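PDB 1WKR: polyporopepsin, which hydrolyses peptide bonds as a milk-clotting aspartic endopeptidase of the pepsin family with broad specificity. Local coordinates for residues G3-N9 and S155-T161; P149-E153 and R276-T280; S56-S60 and S69-Y73; Y188-S194 and S205-V211. All blocks are in the same frame, centred on the assembly; numbering follows the deposited sequence.

The N-terminal strand opens contact 1 at 3-9 and is paired with 155-161, closing a loop of 145 residues. Nested inside that loop, contact 3 joins 56-60 to 69-73, the two arms of a hairpin. Contact 2 opens at 149-153, before contact 1 has closed, and ends at 276-280, so the two cross; they also touch, Ser155 OG lying 3.0 Å from Thr150 OG1. Contact 4, 188-194 with 205-211, closes a short loop nested inside the one closed by contact 2. Contact 1 belongs to the sheet that joins the two lobes, contact 2 ties two surface loops, and contact 4 pairs the strand that leads to Asp212 with strand 190-197 in the C-terminal lobe.

Contact 1 (G3-N9 and S155-T161); sequences GSVPATN and STNGELT
Ala7 and Leu160 meet at the middle of an antiparallel ladder, the methyl CB of Ala7 lying 4.1 Å from Leu160 CD1. Leu160 also lies alongside Val5, both side chains pointing the same way, with Val5 CG1 3.9 Å from Leu160 CB. Val5 and Leu160 form a hydrogen-bonded pair, N-H to O in both directions. Ala7 is gripped similarly by Gly158: Ala7 N donates to Gly158 O at 2.9 Å, but from well above the carbonyl plane, 72° out of it. The tilt is consistent with the classic beta bulge here, in which Asn157 and Gly158 together face Ala7; beyond it the register is shifted by one residue, and Asn9 pairs with Ser155. Ser4 holds the other end on the opposite face of the ladder. Its OG, anti to the carbonyl carbon (chi1 -63°), meets Thr161 OG1 at 2.8 Å. A water 3.2 Å from the same Ser4 OG donates to Glu159 OE2 at 2.9 Å. Near the bulge a second hydroxyl pair, Thr8 OG1 with Thr156 OG1, is 2.8 Å long, and Thr156 CG2 rests on Pro6 CB. The pairing is that of the six-stranded sheet joining the two lobes of pepsin-like proteinases; here the N-terminal strand 3-9 lies between strands 155-162 and 14-20. Strand 142-146 lies beyond 155-161, bonded through Ser146 to Glu159 and Ala144 to Thr161, while strand 14-20 sets Val16 against Val5 and Ala7.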
loop_
_atom_site.group_PDB
_atom_site.type_symbol
_atom_site.label_atom_id
_atom_site.label_comp_id
_atom_site.label_asym_id
_atom_site.label_seq_id
_atom_site.Cartn_x
_atom_site.Cartn_y
_atom_site.Cartn_z
ATOM N N GLY A 3 -4.511 -13.801 -13.319
ATOM C CA GLY A 3 -3.831 -12.917 -14.271
ATOM C C GLY A 3 -3.095 -11.849 -13.521
ATOM O O GLY A 3 -3.446 -11.479 -12.374
ATOM N N SER A 4 -2.079 -11.322 -14.167
ATOM C CA SER A 4 -1.178 -10.271 -13.584
ATOM C C SER A 4 -1.295 -9.013 -14.340
ATOM O O SER A 4 -1.688 -8.954 -15.554
ATOM C CB SER A 4 0.196 -10.736 -13.485
ATOM O OG SER A 4 0.415 -11.848 -12.607
ATOM N N VAL A 5 -0.848 -7.900 -13.744
ATOM C CA VAL A 5 -0.687 -6.590 -14.366
ATOM C C VAL A 5 0.585 -5.973 -13.893
ATOM O O VAL A 5 0.894 -6.048 -12.670
ATOM C CB VAL A 5 -1.878 -5.673 -14.193
ATOM C CG1 VAL A 5 -2.123 -5.384 -12.836
ATOM C CG2 VAL A 5 -1.791 -4.456 -14.915
ATOM N N PRO A 6 1.412 -5.377 -14.711
ATOM C CA PRO A 6 2.656 -4.670 -14.225
ATOM C C PRO A 6 2.247 -3.457 -13.451
ATOM O O PRO A 6 1.195 -2.887 -13.629
ATOM C CB PRO A 6 3.361 -4.272 -15.546
ATOM C CG PRO A 6 2.693 -5.029 -16.591
ATOM C CD PRO A 6 1.286 -5.294 -16.209
ATOM N N ALA A 7 3.143 -3.052 -12.554
ATOM C CA ALA A 7 2.910 -1.846 -11.724
ATOM C C ALA A 7 4.206 -1.012 -11.733
ATOM O O ALA A 7 5.325 -1.529 -11.766
ATOM C CB ALA A 7 2.557 -2.274 -10.285
ATOM N N THR A 8 4.007 0.284 -11.682
ATOM C CA THR A 8 5.082 1.237 -11.815
ATOM C C THR A 8 5.329 1.979 -10.509
ATOM O O THR A 8 4.421 2.514 -9.898
ATOM C CB THR A 8 4.762 2.257 -12.902
ATOM O OG1 THR A 8 4.640 1.537 -14.147
ATOM C CG2 THR A 8 5.861 3.224 -13.139
ATOM N N ASN A 9 6.610 1.962 -10.095
ATOM C CA ASN A 9 7.070 2.610 -8.870
ATOM C C ASN A 9 7.212 4.076 -9.134
ATOM O O ASN A 9 8.095 4.473 -9.948
ATOM C CB ASN A 9 8.402 1.970 -8.475
ATOM C CG ASN A 9 8.882 2.386 -7.120
ATOM O OD1 ASN A 9 8.749 3.546 -6.730
ATOM N ND2 ASN A 9 9.489 1.467 -6.362
ATOM N N SER A 155 9.830 3.470 -12.538
ATOM C CA SER A 155 10.301 2.188 -12.958
ATOM C C SER A 155 9.195 1.185 -12.908
ATOM O O SER A 155 8.576 0.977 -11.831
ATOM C CB SER A 155 11.415 1.711 -12.007
ATOM O OG SER A 155 12.576 2.568 -11.891
ATOM N N THR A 156 8.881 0.562 -14.016
ATOM C CA THR A 156 7.843 -0.463 -14.042
ATOM C C THR A 156 8.484 -1.763 -13.581
ATOM O O THR A 156 8.867 -2.619 -14.361
ATOM C CB THR A 156 7.182 -0.599 -15.455
ATOM O OG1 THR A 156 6.676 0.699 -15.795
ATOM C CG2 THR A 156 5.993 -1.581 -15.419
ATOM N N ASN A 157 8.587 -1.904 -12.274
ATOM C CA ASN A 157 9.336 -3.034 -11.677
ATOM C C ASN A 157 8.458 -3.844 -10.729
ATOM O O ASN A 157 8.964 -4.743 -10.051
ATOM C CB ASN A 157 10.583 -2.544 -10.962
ATOM C CG ASN A 157 10.289 -1.719 -9.722
ATOM O OD1 ASN A 157 9.125 -1.605 -9.306
ATOM N ND2 ASN A 157 11.312 -1.191 -9.027
ATOM N N GLY A 158 7.147 -3.621 -10.758
ATOM C CA GLY A 158 6.199 -4.279 -9.822
ATOM C C GLY A 158 5.193 -5.102 -10.547
ATOM O O GLY A 158 5.095 -5.098 -11.803
ATOM N N GLU A 159 4.377 -5.819 -9.770
ATOM C CA GLU A 159 3.345 -6.708 -10.355
ATOM C C GLU A 159 2.234 -6.901 -9.374
ATOM O O GLU A 159 2.468 -7.084 -8.181
ATOM C CB GLU A 159 3.959 -8.080 -10.756
ATOM C CG GLU A 159 2.948 -9.006 -11.456
ATOM C CD GLU A 159 3.606 -10.297 -11.750
ATOM O OE1 GLU A 159 3.834 -11.107 -10.791
ATOM O OE2 GLU A 159 3.826 -10.589 -12.921
ATOM N N LEU A 160 1.019 -6.889 -9.868
ATOM C CA LEU A 160 -0.185 -7.402 -9.141
ATOM C C LEU A 160 -0.586 -8.694 -9.760
ATOM O O LEU A 160 -0.712 -8.755 -11.003
ATOM C CB LEU A 160 -1.347 -6.418 -9.199
ATOM C CG LEU A 160 -1.287 -5.280 -8.177
ATOM C CD1 LEU A 160 -0.059 -4.538 -8.021
ATOM C CD2 LEU A 160 -2.604 -4.440 -8.322
ATOM N N THR A 161 -0.873 -9.705 -8.969
ATOM C CA THR A 161 -1.404 -10.988 -9.502
ATOM C C THR A 161 -2.711 -11.240 -8.771
ATOM O O THR A 161 -2.774 -11.317 -7.531
ATOM C CB THR A 161 -0.466 -12.167 -9.289
ATOM O OG1 THR A 161 0.837 -11.837 -9.869
ATOM C CG2 THR A 161 -0.961 -13.393 -9.980
HETATM O O HOH W 1 2.911 -13.029 -14.267
#

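Contact 2 (P149-E153 and R276-T280); sequences PTTSE and RNLNT
Asn277 reaches across to Thr151, its side chain crossing that of Thr151 at about a right angle. From CB, which points toward the facing loop, CG is placed between the backbone N and the carbonyl carbon (chi1 76°), and this turns the amide onto Thr151. CG comes within 3.9 Å of Thr151 O. At the fork, OD1 lies over the aliphatic start of the threonine, 3.6 Å from Thr151 CA. The other branch makes the polar link: ND2 donates to Thr151 O at 2.8 Å, the oxygen lying close to the amide plane and the N-H...O angle being 157°, a bond that fixes the rotation of the amide. Next to it Leu278, the residue most covered here, sets CD1 against the Ser152 backbone, 3.5 Å from Ser152 O, and CD2 beside the Glu153 carboxylate, where the bent glutamate slides past the leucine in the opposite direction. The carboxylate has a water as well, which donates to Glu153 OE2 at 2.9 Å and lies 2.7 Å from Thr280 OG1, bridging the two loops at the surface. The contact thus joins the connection between strands 142-146 and 155-162 to a 3-10 turn between strands 263-267 and 289-295. Thr150 packs on Ser155 and Asn157 of strand 155-162, and Asn279 on Tyr290 of strand 289-295.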
loop_
_atom_site.group_PDB
_atom_site.type_symbol
_atom_site.label_atom_id
_atom_site.label_comp_id
_atom_site.label_asym_id
_atom_site.label_seq_id
_atom_site.Cartn_x
_atom_site.Cartn_y
_atom_site.Cartn_z
ATOM N N PRO A 149 12.811 -2.306 -4.877
ATOM C CA PRO A 149 13.492 -0.998 -4.732
ATOM C C PRO A 149 13.727 -0.365 -6.098
ATOM O O PRO A 149 13.732 -1.031 -7.126
ATOM C CB PRO A 149 14.839 -1.398 -4.082
ATOM C CG PRO A 149 14.574 -2.746 -3.462
ATOM C CD PRO A 149 13.653 -3.444 -4.444
ATOM N N THR A 150 13.937 0.938 -6.054
ATOM C CA THR A 150 14.114 1.682 -7.303
ATOM C C THR A 150 15.309 2.679 -7.195
ATOM O O THR A 150 15.635 3.134 -6.101
ATOM C CB THR A 150 12.853 2.349 -7.616
ATOM O OG1 THR A 150 12.978 2.912 -8.969
ATOM C CG2 THR A 150 12.516 3.532 -6.709
ATOM N N THR A 151 15.872 2.954 -8.368
ATOM C CA THR A 151 16.899 4.056 -8.515
ATOM C C THR A 151 16.449 4.868 -9.696
ATOM O O THR A 151 17.345 5.661 -10.205
ATOM C CB THR A 151 18.300 3.484 -8.793
ATOM O OG1 THR A 151 18.277 2.687 -9.937
ATOM C CG2 THR A 151 18.795 2.600 -7.588
ATOM N N SER A 152 15.246 4.826 -10.129
ATOM C CA SER A 152 14.742 5.773 -11.229
ATOM C C SER A 152 13.577 6.390 -10.750
ATOM O O SER A 152 12.822 6.097 -9.814
ATOM C CB SER A 152 14.533 4.876 -12.495
ATOM O OG SER A 152 15.729 4.402 -12.968
ATOM N N GLU A 153 13.175 7.530 -11.513
ATOM C CA GLU A 153 11.944 8.255 -11.001
ATOM C C GLU A 153 10.749 7.485 -11.264
ATOM O O GLU A 153 9.700 7.683 -10.578
ATOM C CB GLU A 153 11.856 9.538 -11.920
ATOM C CG GLU A 153 13.054 10.483 -11.729
ATOM C CD GLU A 153 13.039 11.157 -10.515
ATOM O OE1 GLU A 153 12.013 11.696 -9.919
ATOM O OE2 GLU A 153 14.203 11.522 -9.989
ATOM N N ARG A 276 19.157 7.198 -2.240
ATOM C CA ARG A 276 19.918 8.435 -2.160
ATOM C C ARG A 276 20.127 9.133 -3.508
ATOM O O ARG A 276 20.172 10.390 -3.522
ATOM C CB ARG A 276 21.262 8.177 -1.513
ATOM C CG ARG A 276 21.116 7.925 -0.016
ATOM C CD ARG A 276 22.396 7.489 0.659
ATOM N NE ARG A 276 22.699 6.078 0.328
ATOM C CZ ARG A 276 23.658 5.373 0.951
ATOM N NH1 ARG A 276 24.490 5.956 1.812
ATOM N NH2 ARG A 276 23.762 4.072 0.726
ATOM N N ASN A 277 20.098 8.407 -4.590
ATOM C CA ASN A 277 20.218 9.083 -5.905
ATOM C C ASN A 277 19.007 9.809 -6.210
ATOM O O ASN A 277 19.010 10.646 -7.177
ATOM C CB ASN A 277 20.618 8.103 -7.009
ATOM C CG ASN A 277 19.552 7.231 -7.468
ATOM O OD1 ASN A 277 18.894 6.452 -6.697
ATOM N ND2 ASN A 277 19.145 7.285 -8.751
ATOM N N LEU A 278 17.884 9.651 -5.490
ATOM C CA LEU A 278 16.593 10.315 -5.620
ATOM C C LEU A 278 16.279 11.196 -4.478
ATOM O O LEU A 278 15.133 11.544 -4.216
ATOM C CB LEU A 278 15.517 9.241 -5.873
ATOM C CG LEU A 278 15.726 8.372 -7.094
ATOM C CD1 LEU A 278 14.682 7.186 -7.092
ATOM C CD2 LEU A 278 15.557 9.238 -8.375
ATOM N N ASN A 279 17.305 11.620 -3.685
ATOM C CA ASN A 279 17.061 12.469 -2.563
ATOM C C ASN A 279 16.345 13.811 -2.930
ATOM O O ASN A 279 15.615 14.366 -2.151
ATOM C CB ASN A 279 18.356 12.812 -1.781
ATOM C CG ASN A 279 18.796 11.743 -0.859
ATOM O OD1 ASN A 279 18.033 10.792 -0.540
ATOM N ND2 ASN A 279 20.043 11.812 -0.369
ATOM N N THR A 280 16.598 14.281 -4.206
ATOM C CA THR A 280 15.960 15.584 -4.549
ATOM C C THR A 280 14.471 15.376 -4.644
ATOM O O THR A 280 13.732 16.396 -4.462
ATOM C CB THR A 280 16.509 16.117 -5.897
ATOM O OG1 THR A 280 16.311 15.210 -6.835
ATOM C CG2 THR A 280 17.859 16.393 -5.738
HETATM O O HOH W 2 15.431 12.846 -7.744
#

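Contact 3 (S56-S60 and S69-Y73); sequences SDKVS and SGTEY. With SO4 (sulfate ion), chain D.
Strands 57-62 and 67-79 form the beta hairpin that, as judged from the family, carries the active-site flap at its turn; Lys58, Val59, Gly70 and Thr71 meet in its outer part. Val59 and Gly70 make a hydrogen-bonded pair, Gly70 N donating to Val59 O at 2.8 Å, and Glu72 N extends the ladder to Asp57 O with an N-H...O angle of 167°. On one face Lys58 bends at chi2 (-55°) and then runs out straight to bring NZ 3.0 Å from Thr71 OG1 and 2.6 Å from O4 of a sulfate ion, probably from the crystallisation liquor. Thr71 OG1 accepts from the lysine and donates to sulfate O2 at 2.7 Å, so hydroxyl, ammonium and anion form a closed triangle. A valine in place of Thr71 would probably leave the sulfate without this donor and Lys58 NZ without its acceptor. Over the other face Val59 covers one oxygen of Glu72, CB lying 3.4 Å from OE1, while OE2 is bonded to Ser88. Ser93 OG gives the sulfate a further hydrogen bond. Beyond the hairpin, strand 82-96 pairs with 67-79, through Val91 to Thr71 among others. Strand 117-118 borders the opposite arm, bonded through Ser118 to Lys58, and its Leu117 packs on Val59 and Glu72.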
loop_
_atom_site.group_PDB
_atom_site.type_symbol
_atom_site.label_atom_id
_atom_site.label_comp_id
_atom_site.label_asym_id
_atom_site.label_seq_id
_atom_site.Cartn_x
_atom_site.Cartn_y
_atom_site.Cartn_z
ATOM N N SER A 56 -27.621 5.464 -7.955
ATOM C CA SER A 56 -28.355 6.474 -7.182
ATOM C C SER A 56 -27.521 7.183 -6.143
ATOM O O SER A 56 -27.975 8.046 -5.406
ATOM C CB SER A 56 -29.419 5.733 -6.406
ATOM O OG SER A 56 -28.949 4.821 -5.524
ATOM N N ASP A 57 -26.179 6.903 -6.100
ATOM C CA ASP A 57 -25.329 7.357 -4.976
ATOM C C ASP A 57 -24.265 8.318 -5.379
ATOM O O ASP A 57 -23.619 8.236 -6.440
ATOM C CB ASP A 57 -24.638 6.136 -4.378
ATOM C CG ASP A 57 -25.596 5.201 -3.707
ATOM O OD1 ASP A 57 -26.385 5.660 -2.796
ATOM O OD2 ASP A 57 -25.599 4.003 -4.007
ATOM N N LYS A 58 -23.985 9.223 -4.443
ATOM C CA LYS A 58 -22.689 9.966 -4.389
ATOM C C LYS A 58 -21.734 9.124 -3.525
ATOM O O LYS A 58 -22.138 8.221 -2.827
ATOM C CB LYS A 58 -22.901 11.350 -3.732
ATOM C CG LYS A 58 -23.962 12.249 -4.456
ATOM C CD LYS A 58 -23.600 12.393 -5.828
ATOM C CE LYS A 58 -24.545 13.574 -6.543
ATOM N NZ LYS A 58 -24.211 13.687 -7.941
ATOM N N VAL A 59 -20.448 9.519 -3.631
ATOM C CA VAL A 59 -19.404 8.762 -2.939
ATOM C C VAL A 59 -18.387 9.744 -2.377
ATOM O O VAL A 59 -18.146 10.809 -2.948
ATOM C CB VAL A 59 -18.738 7.699 -3.901
ATOM C CG1 VAL A 59 -18.062 8.375 -5.083
ATOM C CG2 VAL A 59 -17.758 6.824 -3.150
ATOM N N SER A 60 -17.822 9.385 -1.222
ATOM C CA SER A 60 -16.824 10.244 -0.511
ATOM C C SER A 60 -15.934 9.303 0.303
ATOM O O SER A 60 -16.408 8.457 0.987
ATOM C CB SER A 60 -17.664 11.177 0.499
ATOM O OG SER A 60 -16.820 11.964 1.187
ATOM N N SER A 69 -14.407 13.261 -3.364
ATOM C CA SER A 69 -15.857 13.006 -3.377
ATOM C C SER A 69 -16.314 13.162 -4.829
ATOM O O SER A 69 -15.767 13.871 -5.622
ATOM C CB SER A 69 -16.605 13.921 -2.389
ATOM O OG SER A 69 -16.338 15.200 -2.681
ATOM N N GLY A 70 -17.473 12.523 -5.061
ATOM C CA GLY A 70 -18.065 12.573 -6.422
ATOM C C GLY A 70 -19.299 11.727 -6.495
ATOM O O GLY A 70 -20.100 11.643 -5.587
ATOM N N THR A 71 -19.398 11.050 -7.645
ATOM C CA THR A 71 -20.626 10.259 -7.972
ATOM C C THR A 71 -20.156 8.827 -8.311
ATOM O O THR A 71 -19.102 8.660 -8.931
ATOM C CB THR A 71 -21.270 10.870 -9.218
ATOM O OG1 THR A 71 -21.838 12.150 -8.793
ATOM C CG2 THR A 71 -22.399 10.076 -9.774
ATOM N N GLU A 72 -20.968 7.868 -7.867
ATOM C CA GLU A 72 -20.682 6.439 -8.134
ATOM C C GLU A 72 -21.306 6.007 -9.430
ATOM O O GLU A 72 -22.537 6.293 -9.666
ATOM C CB GLU A 72 -21.140 5.606 -6.972
ATOM C CG GLU A 72 -20.584 4.189 -6.921
ATOM C CD GLU A 72 -19.117 4.149 -6.511
ATOM O OE1 GLU A 72 -18.506 5.124 -6.077
ATOM O OE2 GLU A 72 -18.519 2.973 -6.569
ATOM N N TYR A 73 -20.633 5.270 -10.250
ATOM C CA TYR A 73 -21.085 4.674 -11.521
ATOM C C TYR A 73 -20.796 3.212 -11.500
ATOM O O TYR A 73 -19.992 2.740 -10.703
ATOM C CB TYR A 73 -20.329 5.311 -12.673
ATOM C CG TYR A 73 -20.629 6.748 -12.959
ATOM C CD1 TYR A 73 -20.048 7.755 -12.236
ATOM C CD2 TYR A 73 -21.580 7.105 -13.945
ATOM C CE1 TYR A 73 -20.318 9.109 -12.488
ATOM C CE2 TYR A 73 -21.867 8.478 -14.202
ATOM C CZ TYR A 73 -21.213 9.407 -13.458
ATOM O OH TYR A 73 -21.551 10.739 -13.725
HETATM S S SO4 D . -20.885 15.443 -8.303
HETATM O O1 SO4 D . -21.099 16.074 -9.822
HETATM O O2 SO4 D . -20.122 14.177 -8.547
HETATM O O3 SO4 D . -20.083 16.366 -7.582
HETATM O O4 SO4 D . -22.112 15.163 -7.670
#

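Contact 4 (Y188-S194 and S205-V211). Unlike the reference sequence in segment 188-194: Ser194 (reference Thr). With SO4 (sulfate ion), chain E.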
loop_
_atom_site.group_PDB
_atom_site.type_symbol
_atom_site.label_atom_id
_atom_site.label_comp_id
_atom_site.label_asym_id
_atom_site.label_seq_id
_atom_site.Cartn_x
_atom_site.Cartn_y
_atom_site.Cartn_z
ATOM N N TYR A 188 -8.905 -3.351 7.891
ATOM C CA TYR A 188 -7.935 -3.247 6.787
ATOM C C TYR A 188 -7.293 -4.571 6.608
ATOM O O TYR A 188 -7.744 -5.618 7.126
ATOM C CB TYR A 188 -6.930 -2.122 7.170
ATOM C CG TYR A 188 -7.499 -0.777 7.470
ATOM C CD1 TYR A 188 -8.070 -0.531 8.788
ATOM C CD2 TYR A 188 -7.557 0.243 6.550
ATOM C CE1 TYR A 188 -8.651 0.700 9.050
ATOM C CE2 TYR A 188 -8.185 1.462 6.842
ATOM C CZ TYR A 188 -8.682 1.661 8.103
ATOM O OH TYR A 188 -9.320 2.869 8.412
ATOM N N TRP A 189 -6.162 -4.609 5.868
ATOM C CA TRP A 189 -5.306 -5.812 5.855
ATOM C C TRP A 189 -4.457 -5.728 7.106
ATOM O O TRP A 189 -3.283 -5.330 7.094
ATOM C CB TRP A 189 -4.460 -5.860 4.566
ATOM C CG TRP A 189 -5.378 -6.204 3.396
ATOM C CD1 TRP A 189 -5.870 -5.342 2.451
ATOM C CD2 TRP A 189 -5.937 -7.471 3.098
ATOM N NE1 TRP A 189 -6.700 -6.019 1.561
ATOM C CE2 TRP A 189 -6.760 -7.329 1.969
ATOM C CE3 TRP A 189 -5.802 -8.740 3.682
ATOM C CZ2 TRP A 189 -7.442 -8.391 1.414
ATOM C CZ3 TRP A 189 -6.460 -9.794 3.115
ATOM C CH2 TRP A 189 -7.272 -9.631 2.000
ATOM N N GLY A 190 -5.116 -6.042 8.238
ATOM C CA GLY A 190 -4.529 -5.824 9.595
ATOM C C GLY A 190 -3.930 -7.069 10.117
ATOM O O GLY A 190 -4.493 -8.171 10.002
ATOM N N ILE A 191 -2.752 -6.921 10.717
ATOM C CA ILE A 191 -2.027 -8.033 11.298
ATOM C C ILE A 191 -1.495 -7.625 12.679
ATOM O O ILE A 191 -1.449 -6.446 13.014
ATOM C CB ILE A 191 -0.832 -8.502 10.402
ATOM C CG1 ILE A 191 0.242 -7.405 10.293
ATOM C CG2 ILE A 191 -1.341 -8.874 8.991
ATOM C CD1 ILE A 191 1.497 -7.856 9.597
ATOM N N ASN A 192 -1.071 -8.621 13.446
ATOM C CA ASN A 192 -0.291 -8.402 14.628
ATOM C C ASN A 192 1.185 -8.577 14.352
ATOM O O ASN A 192 1.547 -9.512 13.623
ATOM C CB ASN A 192 -0.756 -9.382 15.729
ATOM C CG ASN A 192 -2.236 -9.212 16.021
ATOM O OD1 ASN A 192 -2.966 -10.321 16.050
ATOM N ND2 ASN A 192 -2.734 -8.108 16.159
ATOM N N GLN A 193 2.036 -7.703 14.909
ATOM C CA GLN A 193 3.478 -7.905 14.763
ATOM C C GLN A 193 4.179 -7.241 15.936
ATOM O O GLN A 193 3.571 -6.402 16.626
ATOM C CB GLN A 193 4.012 -7.312 13.430
ATOM C CG GLN A 193 4.258 -5.825 13.486
ATOM C CD GLN A 193 4.602 -5.243 12.108
ATOM O OE1 GLN A 193 4.657 -5.963 11.111
ATOM N NE2 GLN A 193 4.860 -3.941 12.078
ATOM N N SER A 194 5.463 -7.526 16.108
ATOM C CA SER A 194 6.349 -6.743 16.932
ATOM C C SER A 194 7.541 -6.309 16.099
ATOM O O SER A 194 7.810 -6.878 15.043
ATOM C CB SER A 194 6.803 -7.528 18.162
ATOM O OG SER A 194 7.699 -8.539 17.731
ATOM N N SER A 205 6.218 -3.217 20.859
ATOM C CA SER A 205 5.773 -4.468 21.411
ATOM C C SER A 205 4.601 -5.043 20.602
ATOM O O SER A 205 3.841 -4.240 19.980
ATOM C CB SER A 205 5.309 -4.278 22.898
ATOM O OG SER A 205 6.383 -3.636 23.667
ATOM N N SER A 206 4.396 -6.303 20.653
ATOM C CA SER A 206 3.350 -6.998 19.871
ATOM C C SER A 206 2.082 -6.226 19.930
ATOM O O SER A 206 1.497 -5.917 20.999
ATOM C CB SER A 206 3.111 -8.363 20.488
ATOM O OG SER A 206 4.262 -9.143 20.333
ATOM N N THR A 207 1.544 -5.895 18.753
ATOM C CA THR A 207 0.328 -5.052 18.655
ATOM C C THR A 207 -0.234 -5.154 17.233
ATOM O O THR A 207 0.353 -5.795 16.361
ATOM C CB THR A 207 0.690 -3.596 19.005
ATOM O OG1 THR A 207 -0.516 -2.869 19.190
ATOM C CG2 THR A 207 1.558 -2.895 17.902
ATOM N N ALA A 208 -1.355 -4.485 17.021
ATOM C CA ALA A 208 -2.058 -4.532 15.753
ATOM C C ALA A 208 -1.711 -3.321 14.883
ATOM O O ALA A 208 -1.498 -2.215 15.402
ATOM C CB ALA A 208 -3.596 -4.568 16.005
ATOM N N GLY A 209 -1.770 -3.520 13.568
ATOM C CA GLY A 209 -1.522 -2.469 12.570
ATOM C C GLY A 209 -1.837 -3.003 11.212
ATOM O O GLY A 209 -2.476 -4.077 11.101
ATOM N N ILE A 210 -1.478 -2.291 10.161
ATOM C CA ILE A 210 -1.909 -2.678 8.826
ATOM C C ILE A 210 -0.786 -2.714 7.825
ATOM O O ILE A 210 0.287 -2.149 8.056
ATOM C CB ILE A 210 -3.063 -1.762 8.313
ATOM C CG1 ILE A 210 -2.547 -0.362 7.916
ATOM C CG2 ILE A 210 -4.180 -1.666 9.366
ATOM C CD1 ILE A 210 -3.588 0.521 7.219
ATOM N N VAL A 211 -1.025 -3.422 6.732
ATOM C CA VAL A 211 -0.089 -3.517 5.585
ATOM C C VAL A 211 -0.715 -2.763 4.458
ATOM O O VAL A 211 -1.820 -3.122 3.990
ATOM C CB VAL A 211 0.167 -4.998 5.250
ATOM C CG1 VAL A 211 1.153 -5.072 4.078
ATOM C CG2 VAL A 211 0.683 -5.770 6.453
HETATM S S SO4 E . 7.179 -8.470 22.405
HETATM O O1 SO4 E . 7.921 -9.617 21.945
HETATM O O2 SO4 E . 5.831 -8.970 22.571
HETATM O O3 SO4 E . 7.678 -8.045 23.778
HETATM O O4 SO4 E . 7.113 -7.375 21.486
HETATM O O HOH W 3 -4.552 -2.368 4.667
#
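Ile191 and Gly209 pair at the centre of an antiparallel ladder in the C-terminal lobe of this pepsin-like fold, where strand 207-211 leads directly into the catalytic Asp212. Backbone bonds run both ways between Ile191 and Gly209 and between Gln193 and Thr207, and a further one joins Val211 N to Trp189 O at 3.0 Å.

Apolar contact comes from Tyr188, whose CB lies 3.5 Å from Ile210 CG2, the methyl reaching the ring obliquely. Ile210 CG1, held between the backbone N and the carbonyl carbon (chi1 74°), carries CD1 to 4.0 Å from Tyr188 CD2. Further along, Ile191 CD1 touches Val211 CG2. The hydroxyl of Tyr188 is hydrogen-bonded to the backbone of the bound inhibitor; with a leucine in its place, that backbone is likely to lose this partner and Ile210 the flat ring beside it.

Among polar links, a water accepts from Trp189 N and donates to Val211 O at 2.9 Å, and Thr33 OG1 also bonds to that oxygen. At the far end a sulfate ion, probably from the crystallisation liquor, is hydrogen-bonded by Ser206, its N 3.0 Å from sulfate O4 and its OG donating to O2 at 2.7 Å.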